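PDB 5Y0S: thermotoga maritima TmcAL from Thermotoga maritima, which belongs to the HIGH nucleotidyl transferase family of the HUP clan, whose members share a Rossmann-like parallel sheet flanked by helices. Local coordinates for residues D98-S103 and H189-V194. Numbering follows the deposited sequence.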
ATOM      1  N   ASP A  98       3.962 -36.545  20.331  1.00 28.71           N
ATOM      2  CA  ASP A  98       3.623 -37.200  19.078  1.00 28.09           C
ATOM      3  C   ASP A  98       3.003 -36.209  18.120  1.00 26.63           C
ATOM      4  O   ASP A  98       2.217 -35.359  18.529  1.00 25.77           O
ATOM      5  CB  ASP A  98       2.641 -38.348  19.288  1.00 22.37           C
ATOM      6  CG  ASP A  98       3.193 -39.447  20.164  1.00 29.16           C
ATOM      7  OD1 ASP A  98       3.089 -39.341  21.409  1.00 28.65           O
ATOM      8  OD2 ASP A  98       3.698 -40.438  19.599  1.00 28.20           O
ATOM      9  N   VAL A  99       3.353 -36.342  16.846  1.00 21.21           N
ATOM     10  CA  VAL A  99       2.714 -35.588  15.789  1.00 22.12           C
ATOM     11  C   VAL A  99       2.213 -36.528  14.681  1.00 26.74           C
ATOM     12  O   VAL A  99       2.928 -37.436  14.229  1.00 25.42           O
ATOM     13  CB  VAL A  99       3.684 -34.510  15.215  1.00 25.91           C
ATOM     14  CG1 VAL A  99       3.188 -33.960  13.885  1.00 22.38           C
ATOM     15  CG2 VAL A  99       3.885 -33.389  16.237  1.00 25.69           C
ATOM     16  N   VAL A 100       0.963 -36.334  14.277  1.00 28.16           N
ATOM     17  CA  VAL A 100       0.377 -37.093  13.167  1.00 23.74           C
ATOM     18  C   VAL A 100       0.164 -36.151  11.989  1.00 27.94           C
ATOM     19  O   VAL A 100      -0.402 -35.074  12.159  1.00 25.52           O
ATOM     20  CB  VAL A 100      -0.966 -37.730  13.571  1.00 24.84           C
ATOM     21  CG1 VAL A 100      -1.666 -38.369  12.377  1.00 22.82           C
ATOM     22  CG2 VAL A 100      -0.763 -38.736  14.694  1.00 21.05           C
ATOM     23  N   PHE A 101       0.615 -36.525  10.797  1.00 23.85           N
ATOM     24  CA  PHE A 101       0.288 -35.701   9.638  1.00 26.43           C
ATOM     25  C   PHE A 101      -0.311 -36.568   8.518  1.00 30.37           C
ATOM     26  O   PHE A 101      -0.021 -37.766   8.425  1.00 31.13           O
ATOM     27  CB  PHE A 101       1.531 -34.913   9.155  1.00 24.62           C
ATOM     28  CG  PHE A 101       2.710 -35.776   8.775  1.00 26.25           C
ATOM     29  CD1 PHE A 101       3.765 -35.971   9.662  1.00 27.15           C
ATOM     30  CD2 PHE A 101       2.779 -36.359   7.525  1.00 21.46           C
ATOM     31  CE1 PHE A 101       4.854 -36.749   9.308  1.00 25.69           C
ATOM     32  CE2 PHE A 101       3.868 -37.143   7.160  1.00 30.25           C
ATOM     33  CZ  PHE A 101       4.905 -37.341   8.060  1.00 32.68           C
ATOM     34  N   GLY A 102      -1.178 -35.974   7.699  1.00 26.35           N
ATOM     35  CA  GLY A 102      -1.760 -36.682   6.572  1.00 25.04           C
ATOM     36  C   GLY A 102      -0.704 -36.908   5.494  1.00 30.86           C
ATOM     37  O   GLY A 102       0.224 -36.108   5.354  1.00 30.09           O
ATOM     38  N   SER A 103      -0.854 -37.990   4.732  1.00 29.85           N
ATOM     39  CA  SER A 103       0.190 -38.459   3.829  1.00 35.21           C
ATOM     40  C   SER A 103      -0.389 -39.242   2.643  1.00 43.17           C
ATOM     41  O   SER A 103      -1.367 -39.973   2.806  1.00 43.82           O
ATOM     42  CB  SER A 103       1.160 -39.329   4.634  1.00 35.89           C
ATOM     43  OG  SER A 103       2.018 -40.084   3.822  1.00 38.04           O
ATOM     44  N   HIS A 189       4.076 -39.629  12.977  1.00 28.58           N
ATOM     45  CA  HIS A 189       3.235 -40.695  12.430  1.00 28.88           C
ATOM     46  C   HIS A 189       2.517 -40.179  11.187  1.00 29.80           C
ATOM     47  O   HIS A 189       2.214 -38.989  11.105  1.00 29.03           O
ATOM     48  CB  HIS A 189       2.178 -41.178  13.432  1.00 30.75           C
ATOM     49  CG  HIS A 189       2.670 -41.343  14.838  1.00 36.18           C
ATOM     50  ND1 HIS A 189       2.742 -42.572  15.459  1.00 36.78           N
ATOM     51  CD2 HIS A 189       3.065 -40.432  15.760  1.00 31.07           C
ATOM     52  CE1 HIS A 189       3.185 -42.412  16.694  1.00 35.92           C
ATOM     53  NE2 HIS A 189       3.395 -41.125  16.898  1.00 30.51           N
ATOM     54  N   THR A 190       2.233 -41.066  10.232  1.00 26.37           N
ATOM     55  CA  THR A 190       1.416 -40.706   9.088  1.00 26.20           C
ATOM     56  C   THR A 190       0.064 -41.397   9.204  1.00 32.66           C
ATOM     57  O   THR A 190      -0.061 -42.462   9.822  1.00 29.62           O
ATOM     58  CB  THR A 190       2.050 -41.102   7.700  1.00 36.25           C
ATOM     59  OG1 THR A 190       2.015 -42.527   7.525  1.00 37.85           O
ATOM     60  CG2 THR A 190       3.465 -40.630   7.568  1.00 28.92           C
ATOM     61  N   ILE A 191      -0.949 -40.767   8.624  1.00 30.04           N
ATOM     62  CA  ILE A 191      -2.186 -41.443   8.299  1.00 33.16           C
ATOM     63  C   ILE A 191      -2.465 -41.141   6.833  1.00 37.23           C
ATOM     64  O   ILE A 191      -2.019 -40.114   6.306  1.00 33.74           O
ATOM     65  CB  ILE A 191      -3.359 -40.995   9.192  1.00 34.73           C
ATOM     66  CG1 ILE A 191      -3.542 -39.473   9.104  1.00 32.99           C
ATOM     67  CG2 ILE A 191      -3.107 -41.430  10.620  1.00 32.70           C
ATOM     68  CD1 ILE A 191      -4.773 -38.938   9.864  1.00 34.29           C
ATOM     69  N   LYS A 192      -3.174 -42.042   6.172  1.00 38.14           N
ATOM     70  CA  LYS A 192      -3.434 -41.898   4.751  1.00 40.43           C
ATOM     71  C   LYS A 192      -4.495 -40.824   4.536  1.00 50.53           C
ATOM     72  O   LYS A 192      -5.597 -40.893   5.107  1.00 43.67           O
ATOM     73  CB  LYS A 192      -3.884 -43.240   4.144  1.00 44.00           C
ATOM     74  CG  LYS A 192      -4.259 -43.199   2.664  1.00 52.12           C
ATOM     75  CD  LYS A 192      -3.042 -43.422   1.782  1.00 53.66           C
ATOM     76  CE  LYS A 192      -3.414 -43.555   0.310  1.00 49.96           C
ATOM     77  NZ  LYS A 192      -3.689 -42.229  -0.307  1.00 62.63           N
ATOM     78  N   ARG A 193      -4.149 -39.828   3.726  1.00 41.47           N
ATOM     79  CA  ARG A 193      -5.112 -38.816   3.315  1.00 49.35           C
ATOM     80  C   ARG A 193      -6.204 -39.442   2.472  1.00 48.25           C
ATOM     81  O   ARG A 193      -5.916 -40.088   1.468  1.00 60.07           O
ATOM     82  CB  ARG A 193      -4.436 -37.700   2.516  1.00 56.28           C
ATOM     83  CG  ARG A 193      -5.425 -36.745   1.872  1.00 69.53           C
ATOM     84  CD  ARG A 193      -4.761 -35.842   0.843  1.00 80.45           C
ATOM     85  NE  ARG A 193      -5.629 -34.728   0.468  1.00 91.70           N
ATOM     86  CZ  ARG A 193      -5.649 -33.551   1.091  1.00 91.64           C
ATOM     87  NH1 ARG A 193      -4.839 -33.330   2.122  1.00 86.97           N
ATOM     88  NH2 ARG A 193      -6.477 -32.596   0.681  1.00 90.41           N
ATOM     89  N   VAL A 194      -7.456 -39.248   2.861  1.00 55.81           N
ATOM     90  CA  VAL A 194      -8.544 -39.657   1.989  1.00 56.85           C
ATOM     91  C   VAL A 194      -9.427 -38.447   1.687  1.00 70.05           C
ATOM     92  O   VAL A 194      -9.559 -37.538   2.503  1.00 51.87           O
ATOM     93  CB  VAL A 194      -9.365 -40.829   2.593  1.00 72.68           C
ATOM     94  CG1 VAL A 194      -8.607 -41.487   3.739  1.00 62.09           C
ATOM     95  CG2 VAL A 194     -10.740 -40.381   3.030  1.00 71.87           C
TER
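H189 reaches back along its neighbouring strand to D98, and the pair illustrates how side chains can reinforce the backbone bonds of a parallel strand pair. With CG beside the backbone N (chi1 -42°), the imidazole runs toward the start of strand 98-103, where H189 NE2 donates to D98 OD2 at 2.8 Å. The carboxylate oxygen lies near the ring plane and accepts through its anti lone pair, although the two flat groups are turned 38° apart. The other oxygen, OD1, forms a salt bridge with R187, so that the carboxylate joins two residues of one strand.

The backbone of H189 straddles V100, in the usual parallel manner: its N donates to V99 O, while H189 O accepts from F101 N at 3.0 Å. That same carbonyl oxygen sits over one face of the F101 ring, offset toward the rim. The ring occupies the position between backbone N and carbonyl carbon (chi1 58°), which brings F101 CE2 to 3.5 Å from T190 CG2. Beyond it, S103 CB packs on T190 CB, and both hydroxyls find partners elsewhere, S103 OG at D169 and T190 OG1 at N106. On the face shared by V100, H189 and I191, V100 divides its branches: V100 CG1 meets I191 CG2 at 3.8 Å, and CG2 approaches H189 CB.

I191 continues the pattern by donating to F101 O; its own carbonyl receives only a weak bond from S103 N, but R193 N then binds S103 O at 2.9 Å through a nearly straight hydrogen bond. Helix 108-120 packs on F101 and T190, helix 15-28 covers V100 and I191 on the opposite face, and strand 3-8 flanks strand 98-103 on its other side, continuing the parallel part of the sheet in this Rossmann-like fold.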